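Local coordinates for protein (5-formylfuran-3-yl)methyl phosphate transaminase (PDB 2Z61) that catalyses pyridoxal-phosphate-dependent amino transfer from alanine to a furancarboxaldehyde phosphate, making the aminomethylfuran phosphate precursor of methanofuran, at residues E115-N120 against V138-T143; I158-P163 against E174-A179. One frame throughout, in Å; residues are numbered along the deposited sequence.

Both contacts belong to the central seven-stranded mixed sheet of this aminotransferase fold, and their centres lie about 10 Å apart. Contact 1 pairs strand 115-119 with the outermost strand 136-140; contact 2 packs helix 173-182 on strand 155-161, the neighbour of 115-119 in the sheet. The two meet: Leu117 O and Ile159 N lie 3.0 Å apart, probably hydrogen-bonded, and Phe142 of contact 1 reaches Ile175 of contact 2, with Phe142 O 3.4 Å from Ile175 CG1. They come in series along the chain, contact 1 within the beta-alpha-beta unit of strands 115-119 and 136-140, contact 2 within that of strands 155-161 and 185-189. Lys222, the lysine that carries the pyridoxal phosphate, belongs to neither contact.

Contact 1: E115-N120 against V138-T143; sequences EVLIQN and VFCDFT
Gln119 sets its CG anti to the backbone N (chi1 179°) and runs on extended, which lays its whole side chain across the ring of Phe142. Gln119 CB sits over the ring centre, 3.6 Å from the centroid of Phe142, a CH-pi contact almost on the ring normal, and the amide stacks on the same ring with planes 11° apart. Ile118 holds CG1 between its backbone N and carbonyl carbon (chi1 47°), and this carries CD1 over one face of Phe139, 3.7 Å from Phe139 CZ and offset toward the rim. Asn120 CB meets that ring at its edge. Leu117 CD2 lies 3.8 Å from Val138 CG1. With an alanine here instead of Phe142, the Gln119 side chain is likely to lose the flat surface it lies on and to turn more freely. A parallel backbone ladder joins the strands, with Leu117 and Val138 on one face, Ile118 and Phe139 on the other. Val138 N gives a short, nearly straight bond to Val116 O (2.7 Å), and Ile118 N one to Val138 O (3.0 Å). Cys140 N to Ile118 O and Asn120 N to Cys140 O (3.2 Å) are more bent, the last donor standing above the carbonyl plane. Asp141 OD1 forms a salt bridge with Lys341 NZ; Asn120 OD1 is hydrogen-bonded to Lys341 N and Asn120 ND2 to Ser340 OG. Strands 115-119 and 136-140 form a beta-alpha-beta unit with helix 125-132, which covers Ile118 through Tyr126 and Ile130, while helix 144-150 packs on Leu117, Cys140 and Phe142, and strand 155-161 lies alongside 115-119.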
loop_
_atom_site.group_PDB
_atom_site.type_symbol
_atom_site.label_atom_id
_atom_site.label_comp_id
_atom_site.label_asym_id
_atom_site.label_seq_id
_atom_site.Cartn_x
_atom_site.Cartn_y
_atom_site.Cartn_z
ATOM N N GLU A 115 24.034 7.515 -0.063
ATOM C CA GLU A 115 23.752 8.511 0.955
ATOM C C GLU A 115 22.620 9.370 0.406
ATOM O O GLU A 115 22.654 9.790 -0.754
ATOM C CB GLU A 115 24.985 9.379 1.228
ATOM C CG GLU A 115 26.222 8.595 1.649
ATOM C CD GLU A 115 27.396 9.497 2.001
ATOM O OE1 GLU A 115 27.680 10.430 1.226
ATOM O OE2 GLU A 115 28.036 9.273 3.047
ATOM N N VAL A 116 21.606 9.615 1.229
ATOM C CA VAL A 116 20.475 10.434 0.815
ATOM C C VAL A 116 20.442 11.628 1.752
ATOM O O VAL A 116 20.508 11.460 2.965
ATOM C CB VAL A 116 19.142 9.649 0.921
ATOM C CG1 VAL A 116 17.969 10.548 0.566
ATOM C CG2 VAL A 116 19.178 8.438 -0.001
ATOM N N LEU A 117 20.366 12.834 1.189
ATOM C CA LEU A 117 20.336 14.058 1.981
ATOM C C LEU A 117 18.910 14.409 2.378
ATOM O O LEU A 117 18.021 14.467 1.536
ATOM C CB LEU A 117 20.925 15.229 1.179
ATOM C CG LEU A 117 22.378 15.147 0.694
ATOM C CD1 LEU A 117 22.606 16.169 -0.410
ATOM C CD2 LEU A 117 23.332 15.384 1.859
ATOM N N ILE A 118 18.693 14.648 3.664
ATOM C CA ILE A 118 17.376 15.027 4.157
ATOM C C ILE A 118 17.565 16.214 5.089
ATOM O O ILE A 118 18.603 16.341 5.735
ATOM C CB ILE A 118 16.701 13.869 4.929
ATOM C CG1 ILE A 118 17.694 13.253 5.922
ATOM C CG2 ILE A 118 16.190 12.826 3.947
ATOM C CD1 ILE A 118 17.151 12.051 6.686
ATOM N N GLN A 119 16.570 17.088 5.157
ATOM C CA GLN A 119 16.675 18.259 6.020
ATOM C C GLN A 119 16.566 17.917 7.513
ATOM O O GLN A 119 15.904 16.946 7.894
ATOM C CB GLN A 119 15.596 19.275 5.640
ATOM C CG GLN A 119 15.571 20.538 6.491
ATOM C CD GLN A 119 14.696 21.613 5.875
ATOM O OE1 GLN A 119 13.716 21.311 5.194
ATOM N NE2 GLN A 119 15.034 22.874 6.124
ATOM N N ASN A 120 17.237 18.718 8.338
ATOM C CA ASN A 120 17.221 18.574 9.794
ATOM C C ASN A 120 16.572 19.864 10.297
ATOM O O ASN A 120 17.198 20.920 10.265
ATOM C CB ASN A 120 18.653 18.494 10.339
ATOM C CG ASN A 120 18.712 18.030 11.798
ATOM O OD1 ASN A 120 17.752 18.168 12.556
ATOM N ND2 ASN A 120 19.859 17.491 12.190
ATOM N N VAL A 138 21.608 11.288 5.430
ATOM C CA VAL A 138 22.518 12.358 5.821
ATOM C C VAL A 138 21.751 13.620 6.211
ATOM O O VAL A 138 21.185 14.309 5.355
ATOM C CB VAL A 138 23.509 12.717 4.679
ATOM C CG1 VAL A 138 24.437 13.834 5.136
ATOM C CG2 VAL A 138 24.328 11.488 4.273
ATOM N N PHE A 139 21.727 13.925 7.505
ATOM C CA PHE A 139 21.042 15.121 7.974
ATOM C C PHE A 139 21.892 16.357 7.729
ATOM O O PHE A 139 23.110 16.311 7.863
ATOM C CB PHE A 139 20.732 15.024 9.467
ATOM C CG PHE A 139 19.575 14.137 9.786
ATOM C CD1 PHE A 139 19.730 12.755 9.840
ATOM C CD2 PHE A 139 18.311 14.679 10.006
ATOM C CE1 PHE A 139 18.639 11.922 10.107
ATOM C CE2 PHE A 139 17.213 13.856 10.273
ATOM C CZ PHE A 139 17.379 12.474 10.323
ATOM N N CYS A 140 21.244 17.460 7.361
ATOM C CA CYS A 140 21.948 18.720 7.125
ATOM C C CYS A 140 20.972 19.883 6.995
ATOM O O CYS A 140 19.794 19.680 6.686
ATOM C CB CYS A 140 22.810 18.624 5.858
ATOM S SG CYS A 140 21.888 18.440 4.320
ATOM N N ASP A 141 21.452 21.096 7.257
ATOM C CA ASP A 141 20.607 22.279 7.125
ATOM C C ASP A 141 20.443 22.475 5.630
ATOM O O ASP A 141 21.325 22.099 4.862
ATOM C CB ASP A 141 21.279 23.525 7.713
ATOM C CG ASP A 141 21.769 23.313 9.124
ATOM O OD1 ASP A 141 21.067 22.632 9.906
ATOM O OD2 ASP A 141 22.851 23.844 9.458
ATOM N N PHE A 142 19.331 23.056 5.201
ATOM C CA PHE A 142 19.159 23.256 3.772
ATOM C C PHE A 142 19.634 24.626 3.302
ATOM O O PHE A 142 18.856 25.443 2.822
ATOM C CB PHE A 142 17.702 22.986 3.360
ATOM C CG PHE A 142 17.440 21.541 2.972
ATOM C CD1 PHE A 142 18.360 20.545 3.294
ATOM C CD2 PHE A 142 16.288 21.182 2.273
ATOM C CE1 PHE A 142 18.143 19.219 2.928
ATOM C CE2 PHE A 142 16.064 19.854 1.901
ATOM C CZ PHE A 142 16.995 18.872 2.230
ATOM N N THR A 143 20.935 24.859 3.466
ATOM C CA THR A 143 21.576 26.090 3.027
ATOM C C THR A 143 22.598 25.647 1.989
ATOM O O THR A 143 23.044 24.495 2.004
ATOM C CB THR A 143 22.319 26.825 4.176
ATOM O OG1 THR A 143 23.417 26.026 4.626
ATOM C CG2 THR A 143 21.383 27.099 5.336
#

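Contact 2: I158-P163 against E174-A179; sequences IIINSP and EIYEFA
Ile160 and Tyr176 carry most of this contact. Ile160 CD1 lies over one face of the Tyr176 ring, 4.2 Å from its centroid and 27° off the normal, a CH-pi contact, while the other branch of Ile160, CG2, comes to 3.7 Å from Tyr176 CZ at the phenol end. Ser162 touches the same end: its CB is 3.4 Å from Tyr176 OH. Ile160 CD1 also meets Ile175 CG2 at 4.1 Å, and farther toward the start of the strand Ile158 CG2 faces the methyl of Ala179. Tyr176 has its CG anti to the carbonyl carbon (chi1 -70°), and from there the ring reaches back to the strand although its CB leaves the helix to one side. Strand 158-161 and helix 174-179 run nearly antiparallel, at 160°, with axes 10.9 Å apart, as expected of a helix that returns the chain in a beta-alpha-beta crossover to strand 185-189. In the next shell, the ring of Phe207 stacks on Tyr176, Leu147 of helix 144-150 covers Ile175, and Ser162 OG accepts a bond from the backbone N of Ile171. No hydrogen bond joins the two segments. Cohesion is therefore apolar and aromatic, and Tyr176 OH, buried against Ser162 CB and Ile160 CG2, has no hydrogen-bonding partner in the model, so both ring and hydroxyl act here by packing, and no bond within the contact fixes the direction of the hydroxyl.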
loop_
_atom_site.group_PDB
_atom_site.type_symbol
_atom_site.label_atom_id
_atom_site.label_comp_id
_atom_site.label_asym_id
_atom_site.label_seq_id
_atom_site.Cartn_x
_atom_site.Cartn_y
_atom_site.Cartn_z
ATOM N N ILE A 158 18.483 13.726 -2.898
ATOM C CA ILE A 158 18.084 14.657 -1.859
ATOM C C ILE A 158 16.552 14.660 -1.811
ATOM O O ILE A 158 15.877 14.601 -2.842
ATOM C CB ILE A 158 18.606 16.097 -2.148
ATOM C CG1 ILE A 158 18.206 17.030 -1.002
ATOM C CG2 ILE A 158 18.049 16.606 -3.475
ATOM C CD1 ILE A 158 18.799 18.429 -1.098
ATOM N N ILE A 159 15.994 14.695 -0.613
ATOM C CA ILE A 159 14.549 14.721 -0.483
ATOM C C ILE A 159 14.170 16.118 -0.044
ATOM O O ILE A 159 14.566 16.562 1.035
ATOM C CB ILE A 159 14.034 13.713 0.582
ATOM C CG1 ILE A 159 14.312 12.277 0.139
ATOM C CG2 ILE A 159 12.541 13.900 0.792
ATOM C CD1 ILE A 159 13.823 11.216 1.139
ATOM N N ILE A 160 13.421 16.821 -0.889
ATOM C CA ILE A 160 12.984 18.172 -0.562
ATOM C C ILE A 160 11.482 18.136 -0.291
ATOM O O ILE A 160 10.702 17.771 -1.165
ATOM C CB ILE A 160 13.273 19.162 -1.721
ATOM C CG1 ILE A 160 14.769 19.146 -2.059
ATOM C CG2 ILE A 160 12.855 20.577 -1.320
ATOM C CD1 ILE A 160 15.189 20.171 -3.106
ATOM N N ASN A 161 11.084 18.500 0.925
ATOM C CA ASN A 161 9.672 18.512 1.323
ATOM C C ASN A 161 9.260 19.967 1.487
ATOM O O ASN A 161 9.665 20.624 2.441
ATOM C CB ASN A 161 9.505 17.747 2.647
ATOM C CG ASN A 161 8.066 17.736 3.155
ATOM O OD1 ASN A 161 7.808 17.892 4.353
ATOM N ND2 ASN A 161 7.119 17.572 2.238
ATOM N N SER A 162 8.450 20.473 0.563
ATOM C CA SER A 162 8.059 21.875 0.617
ATOM C C SER A 162 6.618 22.149 0.189
ATOM O O SER A 162 6.221 21.805 -0.921
ATOM C CB SER A 162 9.020 22.694 -0.264
ATOM O OG SER A 162 8.704 24.074 -0.253
ATOM N N PRO A 163 5.812 22.754 1.079
ATOM C CA PRO A 163 6.212 23.165 2.432
ATOM C C PRO A 163 6.542 21.937 3.279
ATOM O O PRO A 163 6.027 20.845 3.021
ATOM C CB PRO A 163 4.996 23.947 2.940
ATOM C CG PRO A 163 3.867 23.410 2.150
ATOM C CD PRO A 163 4.453 23.225 0.772
ATOM N N GLU A 174 16.955 28.744 -4.542
ATOM C CA GLU A 174 18.375 28.394 -4.610
ATOM C C GLU A 174 18.702 26.946 -4.254
ATOM O O GLU A 174 19.590 26.343 -4.853
ATOM C CB GLU A 174 19.191 29.328 -3.713
ATOM C CG GLU A 174 19.188 30.769 -4.176
ATOM C CD GLU A 174 20.026 31.671 -3.290
ATOM O OE1 GLU A 174 20.144 32.874 -3.615
ATOM O OE2 GLU A 174 20.563 31.178 -2.273
ATOM N N ILE A 175 18.001 26.392 -3.270
ATOM C CA ILE A 175 18.248 25.010 -2.880
ATOM C C ILE A 175 17.951 24.090 -4.060
ATOM O O ILE A 175 18.713 23.165 -4.338
ATOM C CB ILE A 175 17.379 24.584 -1.673
ATOM C CG1 ILE A 175 17.798 25.355 -0.417
ATOM C CG2 ILE A 175 17.560 23.103 -1.409
ATOM C CD1 ILE A 175 17.604 26.842 -0.499
ATOM N N TYR A 176 16.841 24.338 -4.752
ATOM C CA TYR A 176 16.495 23.524 -5.914
ATOM C C TYR A 176 17.564 23.672 -6.993
ATOM O O TYR A 176 18.023 22.690 -7.556
ATOM C CB TYR A 176 15.141 23.942 -6.501
ATOM C CG TYR A 176 13.952 23.587 -5.639
ATOM C CD1 TYR A 176 13.456 24.485 -4.704
ATOM C CD2 TYR A 176 13.342 22.338 -5.741
ATOM C CE1 TYR A 176 12.385 24.156 -3.890
ATOM C CE2 TYR A 176 12.266 21.996 -4.928
ATOM C CZ TYR A 176 11.796 22.913 -4.004
ATOM O OH TYR A 176 10.749 22.586 -3.177
ATOM N N GLU A 177 17.955 24.915 -7.269
ATOM C CA GLU A 177 18.970 25.214 -8.281
ATOM C C GLU A 177 20.294 24.534 -7.972
ATOM O O GLU A 177 20.929 23.961 -8.857
ATOM C CB GLU A 177 19.147 26.733 -8.386
ATOM C CG GLU A 177 17.983 27.425 -9.093
ATOM C CD GLU A 177 17.826 28.890 -8.708
ATOM O OE1 GLU A 177 17.043 29.593 -9.382
ATOM O OE2 GLU A 177 18.469 29.336 -7.733
ATOM N N PHE A 178 20.709 24.578 -6.712
ATOM C CA PHE A 178 21.950 23.924 -6.321
ATOM C C PHE A 178 21.841 22.417 -6.537
ATOM O O PHE A 178 22.747 21.794 -7.100
ATOM C CB PHE A 178 22.267 24.187 -4.847
ATOM C CG PHE A 178 23.565 23.583 -4.397
ATOM C CD1 PHE A 178 24.779 24.175 -4.731
ATOM C CD2 PHE A 178 23.582 22.391 -3.682
ATOM C CE1 PHE A 178 25.989 23.582 -4.364
ATOM C CE2 PHE A 178 24.787 21.794 -3.313
ATOM C CZ PHE A 178 25.992 22.392 -3.658
ATOM N N ALA A 179 20.726 21.835 -6.099
ATOM C CA ALA A 179 20.525 20.393 -6.232
ATOM C C ALA A 179 20.552 19.894 -7.675
ATOM O O ALA A 179 21.150 18.854 -7.958
ATOM C CB ALA A 179 19.221 19.977 -5.563
#